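Local coordinates for putative fimbrial associated sortase-like protein (Corynebacterium diphtheriae, PDB 6BWE) that probably acts as a class C sortase, a membrane-bound transpeptidase that cross-links pilin subunits into pili, represented here by its catalytic portion with a modified lid, at residues P147-V152 against T156-V161; G110-V115 against T120-T125; A73-I78 against G95-T100; L31-Q36 against L65-P70. The protein carries 2 engineered substitutions. One frame throughout, in Å; residues are numbered along the deposited sequence.

Interaction 1: P147-V152 against T156-V161; sequences PIYITV and TLKYEV
Ile148 with Tyr159, and Ile150 with Leu157, are the hydrogen-bonded pairs of a tight antiparallel beta hairpin. Ile148 N gives its hydrogen to Tyr159 O at 2.8 Å and Ile148 O takes the N-H of Tyr159 in return; the second pair repeats the exchange, with Leu157 N 2.7 Å from Ile150 O. Between them, Tyr149 and Lys158 form a non-hydrogen-bonded pair whose side chains lie alongside each other and point the same way. Lys158 leaves the strand with CG anti to its backbone N (chi1 -175°) and stays extended, which carries its methylenes along the ring: CG is 3.7 Å from Tyr149 CE1, and CE comes within 3.6 Å of Tyr149 OH. Pro147 CB also touches Lys158 CE, at 3.9 Å. On this same face the hydroxyls Thr151 OG1 and Thr156 OG1 share a hydrogen bond of 3.2 Å. The other face is largely apolar, with Ile148 CD1 against Val161 CG2 at 3.7 Å and Ile150 CD1 against Tyr159 CE2 at 4.1 Å.

Asp212 OD1 forms a salt bridge with Lys158 NZ and a hydrogen bond with Tyr149 OH, while Asp182 OD1 is hydrogen-bonded to Tyr159 OH. In the sortase barrel, strand 147-152 pairs onward with strand 77-83 and strand 155-167 with strand 198-206, and the isoleucine face packs on Ile184 of strand 183-187.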
loop_
_atom_site.group_PDB
_atom_site.type_symbol
_atom_site.label_atom_id
_atom_site.label_comp_id
_atom_site.label_asym_id
_atom_site.label_seq_id
_atom_site.Cartn_x
_atom_site.Cartn_y
_atom_site.Cartn_z
ATOM N N PRO A 147 25.796 11.679 2.027
ATOM C CA PRO A 147 25.331 10.549 2.822
ATOM C C PRO A 147 24.182 10.896 3.784
ATOM O O PRO A 147 24.080 12.030 4.283
ATOM C CB PRO A 147 26.568 10.175 3.620
ATOM C CG PRO A 147 27.219 11.483 3.875
ATOM C CD PRO A 147 27.020 12.259 2.608
ATOM N N ILE A 148 23.349 9.901 4.025
ATOM C CA ILE A 148 22.249 9.958 4.995
ATOM C C ILE A 148 22.385 8.726 5.872
ATOM O O ILE A 148 22.536 7.623 5.335
ATOM C CB ILE A 148 20.895 9.912 4.275
ATOM C CG1 ILE A 148 20.707 11.178 3.411
ATOM C CG2 ILE A 148 19.745 9.753 5.258
ATOM C CD1 ILE A 148 19.648 10.999 2.337
ATOM N N TYR A 149 22.365 8.899 7.197
ATOM C CA TYR A 149 22.504 7.775 8.133
ATOM C C TYR A 149 21.218 7.594 8.943
ATOM O O TYR A 149 20.763 8.547 9.579
ATOM C CB TYR A 149 23.655 8.011 9.099
ATOM C CG TYR A 149 24.987 8.250 8.401
ATOM C CD1 TYR A 149 25.869 7.211 8.165
ATOM C CD2 TYR A 149 25.324 9.509 7.933
ATOM C CE1 TYR A 149 27.107 7.426 7.540
ATOM C CE2 TYR A 149 26.536 9.739 7.290
ATOM C CZ TYR A 149 27.423 8.700 7.089
ATOM O OH TYR A 149 28.614 8.946 6.423
ATOM N N ILE A 150 20.671 6.379 8.969
ATOM C CA ILE A 150 19.485 6.096 9.751
ATOM C C ILE A 150 19.925 5.181 10.876
ATOM O O ILE A 150 20.540 4.154 10.622
ATOM C CB ILE A 150 18.371 5.432 8.916
ATOM C CG1 ILE A 150 17.829 6.455 7.918
ATOM C CG2 ILE A 150 17.245 4.973 9.848
ATOM C CD1 ILE A 150 16.870 5.892 6.930
ATOM N N THR A 151 19.619 5.567 12.105
ATOM C CA THR A 151 19.877 4.711 13.241
ATOM C C THR A 151 18.555 4.174 13.751
ATOM O O THR A 151 17.646 4.935 14.028
ATOM C CB THR A 151 20.649 5.444 14.329
ATOM O OG1 THR A 151 21.878 5.959 13.766
ATOM C CG2 THR A 151 21.008 4.519 15.459
ATOM N N VAL A 152 18.474 2.852 13.877
ATOM C CA VAL A 152 17.222 2.202 14.269
ATOM C C VAL A 152 17.578 0.951 15.063
ATOM O O VAL A 152 18.419 0.144 14.632
ATOM C CB VAL A 152 16.309 1.941 13.032
ATOM C CG1 VAL A 152 17.027 1.149 11.939
ATOM C CG2 VAL A 152 15.014 1.282 13.424
ATOM N N THR A 156 23.032 1.162 12.369
ATOM C CA THR A 156 23.078 2.319 11.523
ATOM C C THR A 156 23.115 1.876 10.054
ATOM O O THR A 156 23.898 1.008 9.675
ATOM C CB THR A 156 24.241 3.238 11.889
ATOM O OG1 THR A 156 24.025 3.706 13.217
ATOM C CG2 THR A 156 24.279 4.471 10.968
ATOM N N LEU A 157 22.238 2.480 9.253
ATOM C CA LEU A 157 22.134 2.218 7.821
ATOM C C LEU A 157 22.591 3.474 7.085
ATOM O O LEU A 157 22.192 4.575 7.459
ATOM C CB LEU A 157 20.685 1.907 7.431
ATOM C CG LEU A 157 19.840 1.005 8.328
ATOM C CD1 LEU A 157 18.444 0.795 7.737
ATOM C CD2 LEU A 157 20.531 -0.309 8.492
ATOM N N LYS A 158 23.374 3.304 6.019
ATOM C CA LYS A 158 23.892 4.411 5.264
ATOM C C LYS A 158 23.236 4.412 3.890
ATOM O O LYS A 158 23.102 3.378 3.249
ATOM C CB LYS A 158 25.417 4.352 5.153
ATOM C CG LYS A 158 26.037 5.563 4.475
ATOM C CD LYS A 158 27.575 5.438 4.402
ATOM C CE LYS A 158 28.156 6.651 3.695
ATOM N NZ LYS A 158 29.646 6.589 3.549
ATOM N N TYR A 159 22.799 5.588 3.485
ATOM C CA TYR A 159 22.231 5.805 2.165
ATOM C C TYR A 159 23.010 6.913 1.495
ATOM O O TYR A 159 23.614 7.750 2.180
ATOM C CB TYR A 159 20.753 6.189 2.294
ATOM C CG TYR A 159 19.921 5.009 2.731
ATOM C CD1 TYR A 159 19.243 4.240 1.790
ATOM C CD2 TYR A 159 19.849 4.633 4.082
ATOM C CE1 TYR A 159 18.521 3.112 2.168
ATOM C CE2 TYR A 159 19.131 3.496 4.475
ATOM C CZ TYR A 159 18.468 2.751 3.512
ATOM O OH TYR A 159 17.767 1.622 3.833
ATOM N N GLU A 160 22.975 6.936 0.164
ATOM C CA GLU A 160 23.636 7.976 -0.603
ATOM C C GLU A 160 22.658 8.597 -1.607
ATOM O O GLU A 160 22.003 7.878 -2.345
ATOM C CB GLU A 160 24.863 7.348 -1.288
ATOM C CG GLU A 160 25.415 8.116 -2.452
ATOM C CD GLU A 160 26.655 7.460 -3.057
ATOM O OE1 GLU A 160 27.438 6.800 -2.319
ATOM O OE2 GLU A 160 26.833 7.622 -4.275
ATOM N N VAL A 161 22.605 9.927 -1.661
ATOM C CA VAL A 161 21.622 10.637 -2.474
ATOM C C VAL A 161 21.882 10.423 -3.952
ATOM O O VAL A 161 23.023 10.549 -4.392
ATOM C CB VAL A 161 21.606 12.162 -2.190
ATOM C CG1 VAL A 161 20.629 12.893 -3.113
ATOM C CG2 VAL A 161 21.233 12.417 -0.728
#

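Interaction 2: G110-V115 against T120-T125; sequences GSALPV and THPVIT
Ser111 OG accepts the backbone N-H of Val123 at 3.1 Å (158° at the hydrogen), the one direct hydrogen bond between these two pieces of chain. The same oxygen bonds Leu108 O, so one hydroxyl ties the start of strand 123-125 to the loop that follows strand 105-107. A chi1 of 67° sets OG between the backbone N and carbonyl carbon of Ser111, facing that strand.

A water between buried residues makes the second polar link. It accepts from Ala112 N at 3.0 Å and from His121 N at 2.8 Å, satisfying two amides that do not meet directly.

The rest is packing around Pro122. Its CB presses to 3.1 Å from Ala112 O, an oxygen that also receives a bond from His107 NE2, and its CG lies 3.6 Å from Pro114 CA. Ala112 CB meets Thr120 CB at 3.6 Å. An inverse gamma turn centred on Pro114, with Val115 N bonded to Leu113 O at 2.8 Å, sets the bend of the loop.

The touching parts run nearly perpendicular. This loop crossing is buried deep in the sortase domain, with helix 24-39 against Leu113 and Val115, and strand 183-187 against His121, Pro122 and Val123.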
loop_
_atom_site.group_PDB
_atom_site.type_symbol
_atom_site.label_atom_id
_atom_site.label_comp_id
_atom_site.label_asym_id
_atom_site.label_seq_id
_atom_site.Cartn_x
_atom_site.Cartn_y
_atom_site.Cartn_z
ATOM N N GLY A 110 2.142 3.607 4.888
ATOM C CA GLY A 110 1.979 3.088 3.529
ATOM C C GLY A 110 3.280 2.910 2.781
ATOM O O GLY A 110 3.268 2.454 1.622
ATOM N N SER A 111 4.383 3.335 3.407
ATOM C CA SER A 111 5.723 3.062 2.934
ATOM C C SER A 111 6.389 2.171 3.981
ATOM O O SER A 111 5.940 2.108 5.125
ATOM C CB SER A 111 6.521 4.352 2.696
ATOM O OG SER A 111 6.794 5.053 3.931
ATOM N N ALA A 112 7.446 1.467 3.576
ATOM C CA ALA A 112 8.160 0.559 4.475
ATOM C C ALA A 112 8.785 1.346 5.634
ATOM O O ALA A 112 9.172 2.513 5.497
ATOM C CB ALA A 112 9.259 -0.187 3.736
ATOM N N LEU A 113 8.836 0.700 6.778
ATOM C CA LEU A 113 9.584 1.213 7.912
ATOM C C LEU A 113 11.084 1.217 7.602
ATOM O O LEU A 113 11.552 0.360 6.838
ATOM C CB LEU A 113 9.330 0.304 9.113
ATOM C CG LEU A 113 7.928 0.290 9.702
ATOM C CD1 LEU A 113 7.836 -0.873 10.663
ATOM C CD2 LEU A 113 7.609 1.608 10.388
ATOM N N PRO A 114 11.852 2.178 8.176
ATOM C CA PRO A 114 13.219 2.374 7.676
ATOM C C PRO A 114 14.214 1.444 8.369
ATOM O O PRO A 114 15.022 1.887 9.175
ATOM C CB PRO A 114 13.474 3.846 7.961
ATOM C CG PRO A 114 12.718 4.108 9.217
ATOM C CD PRO A 114 11.415 3.350 8.958
ATOM N N VAL A 115 14.103 0.156 8.042
ATOM C CA VAL A 115 14.985 -0.909 8.534
ATOM C C VAL A 115 15.779 -1.565 7.393
ATOM O O VAL A 115 16.432 -2.559 7.627
ATOM C CB VAL A 115 14.223 -1.952 9.354
ATOM C CG1 VAL A 115 13.706 -1.322 10.630
ATOM C CG2 VAL A 115 13.061 -2.581 8.563
ATOM N N THR A 120 12.246 -2.143 -0.432
ATOM C CA THR A 120 11.643 -1.174 0.489
ATOM C C THR A 120 11.928 0.236 0.001
ATOM O O THR A 120 12.944 0.482 -0.671
ATOM C CB THR A 120 12.156 -1.351 1.920
ATOM O OG1 THR A 120 13.552 -1.022 2.009
ATOM C CG2 THR A 120 11.917 -2.798 2.385
ATOM N N HIS A 121 11.003 1.134 0.300
ATOM C CA HIS A 121 11.143 2.570 -0.010
ATOM C C HIS A 121 10.431 3.437 1.050
ATOM O O HIS A 121 9.384 4.073 0.779
ATOM C CB HIS A 121 10.663 2.882 -1.440
ATOM C CG HIS A 121 11.092 4.228 -1.945
ATOM N ND1 HIS A 121 11.119 4.543 -3.293
ATOM C CD2 HIS A 121 11.521 5.334 -1.288
ATOM C CE1 HIS A 121 11.530 5.794 -3.432
ATOM N NE2 HIS A 121 11.794 6.293 -2.234
ATOM N N PRO A 122 11.010 3.500 2.272
ATOM C CA PRO A 122 10.478 4.399 3.286
ATOM C C PRO A 122 10.448 5.833 2.803
ATOM O O PRO A 122 11.351 6.264 2.074
ATOM C CB PRO A 122 11.485 4.288 4.430
ATOM C CG PRO A 122 12.163 2.969 4.247
ATOM C CD PRO A 122 12.192 2.758 2.756
ATOM N N VAL A 123 9.391 6.542 3.182
ATOM C CA VAL A 123 9.278 7.950 2.923
ATOM C C VAL A 123 9.178 8.681 4.275
ATOM O O VAL A 123 8.341 8.345 5.116
ATOM C CB VAL A 123 8.102 8.251 2.023
ATOM C CG1 VAL A 123 8.024 9.758 1.776
ATOM C CG2 VAL A 123 8.242 7.453 0.731
ATOM N N ILE A 124 10.069 9.639 4.466
ATOM C CA ILE A 124 10.256 10.360 5.734
ATOM C C ILE A 124 10.006 11.825 5.405
ATOM O O ILE A 124 10.708 12.382 4.538
ATOM C CB ILE A 124 11.710 10.255 6.252
ATOM C CG1 ILE A 124 12.188 8.817 6.355
ATOM C CG2 ILE A 124 11.858 10.987 7.581
ATOM C CD1 ILE A 124 11.379 7.975 7.229
ATOM N N THR A 125 9.036 12.431 6.079
ATOM C CA THR A 125 8.600 13.807 5.820
ATOM C C THR A 125 8.985 14.775 6.950
ATOM O O THR A 125 8.984 14.407 8.137
ATOM C CB THR A 125 7.071 13.895 5.676
ATOM O OG1 THR A 125 6.467 13.824 6.976
ATOM C CG2 THR A 125 6.538 12.792 4.768
HETATM O O HOH W 1 8.234 0.717 0.795
#

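Interaction 3: A73-I78 against G95-T100; sequences AERPVI and GTDTAT
Arg75 and Asp97 form a salt bridge across the open end of the antiparallel pair of strands 77-83 and 88-94 in the sortase barrel. Arg75 lies in the loop just before the first strand and Asp97 in the turn after the second, so the bridge ties together the chain entering this pair and the chain leaving it toward helix 98-103.

The ionic contact carries nearly everything. Arg75 reaches over with its end-on nitrogens, and both grip a single oxygen: NH1 stands 2.9 Å and NH2 3.0 Å from Asp97 OD2. That oxygen lies close to the guanidinium plane, at its edge between the two nitrogens, which makes each bond somewhat bent. The arginine chain bends at chi2 (-74°) and then runs straight out to the carboxylate. Asp97 has a second basic partner, because its other oxygen, OD1, makes a salt bridge with Lys56; one carboxylate thus sits between two positive groups, which would be expected to keep it ionised.

Beside the bridge there is one looser polar approach. Thr100 OG1 lies 3.5 Å from Arg75 NH1, but the angle is too poor for a hydrogen bond. The Thr100 side chain is about 9 Å from that of His127, the predicted proton donor/acceptor, while Arg75 itself is solvent-exposed and Thr100 is buried.

The two flat groups are not coplanar: guanidinium and carboxylate are turned 67° apart, NH2 meeting Asp97 OD2 nearly end-on while NH1 comes from its anti side, 32° out of the carboxylate plane.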
loop_
_atom_site.group_PDB
_atom_site.type_symbol
_atom_site.label_atom_id
_atom_site.label_comp_id
_atom_site.label_asym_id
_atom_site.label_seq_id
_atom_site.Cartn_x
_atom_site.Cartn_y
_atom_site.Cartn_z
ATOM N N ALA A 73 5.424 2.584 23.968
ATOM C CA ALA A 73 5.181 3.988 24.301
ATOM C C ALA A 73 4.150 4.583 23.329
ATOM O O ALA A 73 3.881 4.018 22.245
ATOM C CB ALA A 73 6.471 4.765 24.254
ATOM N N GLU A 74 3.631 5.751 23.687
ATOM C CA GLU A 74 2.613 6.415 22.872
ATOM C C GLU A 74 3.188 7.165 21.654
ATOM O O GLU A 74 2.578 7.153 20.583
ATOM C CB GLU A 74 1.800 7.381 23.736
ATOM C CG GLU A 74 1.072 6.724 24.916
ATOM C CD GLU A 74 -0.076 5.817 24.507
ATOM O OE1 GLU A 74 -0.816 6.162 23.557
ATOM O OE2 GLU A 74 -0.274 4.758 25.156
ATOM N N ARG A 75 4.322 7.836 21.823
ATOM C CA ARG A 75 5.010 8.558 20.705
ATOM C C ARG A 75 6.491 8.228 20.693
ATOM O O ARG A 75 7.353 9.114 20.859
ATOM C CB ARG A 75 4.830 10.079 20.791
ATOM C CG ARG A 75 3.392 10.541 20.698
ATOM C CD ARG A 75 2.902 10.420 19.268
ATOM N NE ARG A 75 1.472 10.673 19.189
ATOM C CZ ARG A 75 0.793 10.857 18.053
ATOM N NH1 ARG A 75 1.404 10.818 16.862
ATOM N NH2 ARG A 75 -0.509 11.088 18.110
ATOM N N PRO A 76 6.808 6.965 20.429
ATOM C CA PRO A 76 8.221 6.614 20.414
ATOM C C PRO A 76 8.980 7.198 19.246
ATOM O O PRO A 76 8.443 7.344 18.144
ATOM C CB PRO A 76 8.197 5.107 20.278
ATOM C CG PRO A 76 6.955 4.845 19.509
ATOM C CD PRO A 76 5.965 5.797 20.091
ATOM N N VAL A 77 10.242 7.503 19.494
ATOM C CA VAL A 77 11.174 7.781 18.396
ATOM C C VAL A 77 11.474 6.429 17.747
ATOM O O VAL A 77 12.081 5.545 18.389
ATOM C CB VAL A 77 12.479 8.403 18.913
ATOM C CG1 VAL A 77 13.471 8.539 17.755
ATOM C CG2 VAL A 77 12.205 9.775 19.536
ATOM N N ILE A 78 11.061 6.253 16.493
ATOM C CA ILE A 78 11.234 4.955 15.833
ATOM C C ILE A 78 12.632 4.808 15.212
ATOM O O ILE A 78 13.101 3.707 15.039
ATOM C CB ILE A 78 10.126 4.613 14.817
ATOM C CG1 ILE A 78 10.000 5.622 13.679
ATOM C CG2 ILE A 78 8.800 4.529 15.534
ATOM C CD1 ILE A 78 9.141 5.141 12.520
ATOM N N GLY A 95 3.917 8.011 11.590
ATOM C CA GLY A 95 2.865 8.853 11.062
ATOM C C GLY A 95 3.272 10.264 10.748
ATOM O O GLY A 95 4.452 10.677 10.911
ATOM N N THR A 96 2.263 11.039 10.359
ATOM C CA THR A 96 2.463 12.416 9.887
ATOM C C THR A 96 1.387 13.317 10.487
ATOM O O THR A 96 0.917 14.226 9.821
ATOM C CB THR A 96 2.452 12.488 8.323
ATOM O OG1 THR A 96 1.266 11.859 7.821
ATOM C CG2 THR A 96 3.634 11.795 7.787
ATOM N N ASP A 97 1.059 13.111 11.761
ATOM C CA ASP A 97 0.191 14.051 12.479
ATOM C C ASP A 97 0.814 15.463 12.508
ATOM O O ASP A 97 2.035 15.654 12.538
ATOM C CB ASP A 97 -0.060 13.644 13.934
ATOM C CG ASP A 97 -0.847 12.349 14.075
ATOM O OD1 ASP A 97 -1.568 11.939 13.139
ATOM O OD2 ASP A 97 -0.745 11.748 15.164
ATOM N N THR A 98 -0.060 16.448 12.510
ATOM C CA THR A 98 0.345 17.863 12.598
ATOM C C THR A 98 1.322 18.087 13.748
ATOM O O THR A 98 2.400 18.668 13.575
ATOM C CB THR A 98 -0.899 18.745 12.812
ATOM O OG1 THR A 98 -1.819 18.453 11.779
ATOM C CG2 THR A 98 -0.567 20.267 12.773
ATOM N N ALA A 99 0.959 17.592 14.933
ATOM C CA ALA A 99 1.799 17.841 16.118
ATOM C C ALA A 99 3.186 17.218 15.961
ATOM O O ALA A 99 4.219 17.857 16.266
ATOM C CB ALA A 99 1.105 17.385 17.395
ATOM N N THR A 100 3.239 16.019 15.374
ATOM C CA THR A 100 4.511 15.313 15.152
ATOM C C THR A 100 5.466 16.146 14.300
ATOM O O THR A 100 6.640 16.291 14.632
ATOM C CB THR A 100 4.260 13.966 14.459
ATOM O OG1 THR A 100 3.391 13.177 15.261
ATOM C CG2 THR A 100 5.523 13.223 14.175
#

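Interaction 4: L31-Q36 against L65-P70; sequences LEAARQ and LQQLNP
Gln67 and Leu68, in the turn after helix 59-66, make a light side-chain contact with Ala33 and Ala34 on the N-terminal helix 24-39, with no hydrogen bond between the two pieces. The Gln67 amide meets the helix through its oxygen: OE1 lies 3.5 Å from Ala33 CB and 3.3 Å from Ala33 O. The latter pair are two acceptors, so this approach brings no attraction of its own. The other end of the amide is consistent with this orientation, Gln67 NE2 being hydrogen-bonded to Asp63 OD2, one turn back in helix 59-66. A bend at chi2 (-60°) folds the chain back, which lets OE1 face Ala33 while NE2 reaches Asp63. Next to it Leu68 supplies the apolar part, its CD2 resting 4.0 Å from Ala34 CB.

The motif that presents these two side chains is a type II beta turn from Gln66 to Asn69, with Gln67 and Leu68 at its two central corners. Leu68 takes the left-handed corner (phi 54°), a backbone shape that glycine adopts more readily. Asn69 ND2 reaches back to Leu65 O in a weak bond of 3.3 Å, spanning the turn. N-terminal helices of this kind, packed on the barrel, are seen in class C sortases.

The small alanines let the turn come close: Ala34 and Gln67 have their CA atoms 5.9 Å apart. On the helix, Glu32 and Arg35 direct their CB atoms away from the turn and form a salt bridge with each other, Arg35 NH1 lying 2.7 Å from Glu32 OE2. One residue on, Gln36 packs against Ser55 of the second subunit.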
loop_
_atom_site.group_PDB
_atom_site.type_symbol
_atom_site.label_atom_id
_atom_site.label_comp_id
_atom_site.label_asym_id
_atom_site.label_seq_id
_atom_site.Cartn_x
_atom_site.Cartn_y
_atom_site.Cartn_z
ATOM N N LEU A 31 13.705 -5.510 15.027
ATOM C CA LEU A 31 14.101 -5.379 13.622
ATOM C C LEU A 31 13.476 -6.454 12.729
ATOM O O LEU A 31 12.949 -6.127 11.631
ATOM C CB LEU A 31 15.617 -5.379 13.488
ATOM C CG LEU A 31 16.322 -4.148 14.067
ATOM C CD1 LEU A 31 17.847 -4.391 14.109
ATOM C CD2 LEU A 31 15.984 -2.870 13.282
ATOM N N GLU A 32 13.519 -7.716 13.159
ATOM C CA GLU A 32 12.902 -8.787 12.424
ATOM C C GLU A 32 11.401 -8.551 12.276
ATOM O O GLU A 32 10.838 -8.731 11.199
ATOM C CB GLU A 32 13.175 -10.149 13.088
ATOM C CG GLU A 32 14.478 -10.782 12.603
ATOM C CD GLU A 32 14.392 -11.190 11.128
ATOM O OE1 GLU A 32 13.638 -12.156 10.809
ATOM O OE2 GLU A 32 15.032 -10.518 10.274
ATOM N N ALA A 33 10.758 -8.171 13.375
ATOM C CA ALA A 33 9.320 -7.871 13.310
ATOM C C ALA A 33 9.021 -6.762 12.310
ATOM O O ALA A 33 7.999 -6.810 11.605
ATOM C CB ALA A 33 8.775 -7.494 14.674
ATOM N N ALA A 34 9.877 -5.748 12.256
ATOM C CA ALA A 34 9.651 -4.645 11.301
ATOM C C ALA A 34 9.891 -5.045 9.850
ATOM O O ALA A 34 9.206 -4.555 8.935
ATOM C CB ALA A 34 10.526 -3.475 11.634
ATOM N N ARG A 35 10.869 -5.892 9.624
ATOM C CA ARG A 35 11.054 -6.488 8.287
ATOM C C ARG A 35 9.840 -7.326 7.852
ATOM O O ARG A 35 9.417 -7.245 6.705
ATOM C CB ARG A 35 12.293 -7.369 8.227
ATOM C CG ARG A 35 13.588 -6.626 8.301
ATOM C CD ARG A 35 14.769 -7.597 8.300
ATOM N NE ARG A 35 15.917 -6.866 8.815
ATOM C CZ ARG A 35 16.584 -7.114 9.946
ATOM N NH1 ARG A 35 16.282 -8.141 10.739
ATOM N NH2 ARG A 35 17.592 -6.312 10.263
ATOM N N GLN A 36 9.281 -8.108 8.765
ATOM C CA GLN A 36 8.039 -8.844 8.496
ATOM C C GLN A 36 6.860 -7.879 8.157
ATOM O O GLN A 36 6.110 -8.093 7.169
ATOM C CB GLN A 36 7.669 -9.723 9.690
ATOM C CG GLN A 36 6.339 -10.449 9.503
ATOM C CD GLN A 36 5.989 -11.423 10.596
ATOM O OE1 GLN A 36 5.891 -12.645 10.374
ATOM N NE2 GLN A 36 5.749 -10.901 11.765
ATOM N N LEU A 65 1.830 0.850 14.503
ATOM C CA LEU A 65 2.195 1.582 15.701
ATOM C C LEU A 65 2.930 0.737 16.727
ATOM O O LEU A 65 3.728 1.285 17.481
ATOM C CB LEU A 65 0.947 2.202 16.321
ATOM C CG LEU A 65 0.306 3.332 15.524
ATOM C CD1 LEU A 65 -0.925 3.812 16.272
ATOM C CD2 LEU A 65 1.242 4.487 15.208
ATOM N N GLN A 66 2.690 -0.572 16.744
ATOM C CA GLN A 66 3.466 -1.486 17.583
ATOM C C GLN A 66 4.902 -1.705 17.077
ATOM O O GLN A 66 5.764 -2.170 17.832
ATOM C CB GLN A 66 2.745 -2.834 17.674
ATOM C CG GLN A 66 1.379 -2.745 18.296
ATOM C CD GLN A 66 0.732 -4.118 18.327
ATOM O OE1 GLN A 66 1.285 -5.044 18.923
ATOM N NE2 GLN A 66 -0.397 -4.271 17.660
ATOM N N GLN A 67 5.180 -1.388 15.803
ATOM C CA GLN A 67 6.510 -1.687 15.257
ATOM C C GLN A 67 7.491 -0.624 15.742
ATOM O O GLN A 67 7.119 0.538 15.930
ATOM C CB GLN A 67 6.517 -1.748 13.754
ATOM C CG GLN A 67 5.532 -2.769 13.164
ATOM C CD GLN A 67 5.792 -4.197 13.617
ATOM O OE1 GLN A 67 6.949 -4.590 13.862
ATOM N NE2 GLN A 67 4.722 -5.018 13.666
ATOM N N LEU A 68 8.735 -1.040 15.900
ATOM C CA LEU A 68 9.809 -0.210 16.387
ATOM C C LEU A 68 9.468 0.449 17.727
ATOM O O LEU A 68 9.868 1.583 17.984
ATOM C CB LEU A 68 10.243 0.809 15.330
ATOM C CG LEU A 68 10.659 0.220 13.974
ATOM C CD1 LEU A 68 10.958 1.319 12.998
ATOM C CD2 LEU A 68 11.854 -0.685 14.121
ATOM N N ASN A 69 8.765 -0.281 18.583
ATOM C CA ASN A 69 8.243 0.279 19.840
ATOM C C ASN A 69 8.082 -0.813 20.889
ATOM O O ASN A 69 6.976 -1.043 21.415
ATOM C CB ASN A 69 6.930 0.944 19.519
ATOM C CG ASN A 69 6.269 1.628 20.691
ATOM O OD1 ASN A 69 6.906 1.980 21.688
ATOM N ND2 ASN A 69 4.948 1.867 20.540
ATOM N N PRO A 70 9.181 -1.497 21.225
ATOM C CA PRO A 70 9.092 -2.581 22.205
ATOM C C PRO A 70 8.782 -2.044 23.607
ATOM O O PRO A 70 8.224 -2.740 24.407
ATOM C CB PRO A 70 10.516 -3.177 22.191
ATOM C CG PRO A 70 11.360 -2.035 21.813
ATOM C CD PRO A 70 10.547 -1.356 20.730
#

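In the fold
Interactions 1 and 2 belong to the core: the first joins neighbouring strands through backbone bonds, the second packs two loop pieces at the start of a strand, using a serine, a water and prolines. They meet where Leu157 and Val152 touch Pro114. Interactions 3 and 4 lie nearer the surface and rely on side chains, the former mainly on a charged hydrogen-bonded pair, the latter on loose packing without a bond between its segments. Interaction 4 joins the N-terminal helix to the turn that leads toward interaction 3, where Asn69 touches Pro76. Leu68 then packs on Val152 of interaction 1, and Leu113 of interaction 2 fits against Gln67 and Ala34, so helix 24-39 and the turn after helix 59-66 rest directly on the barrel and its loops.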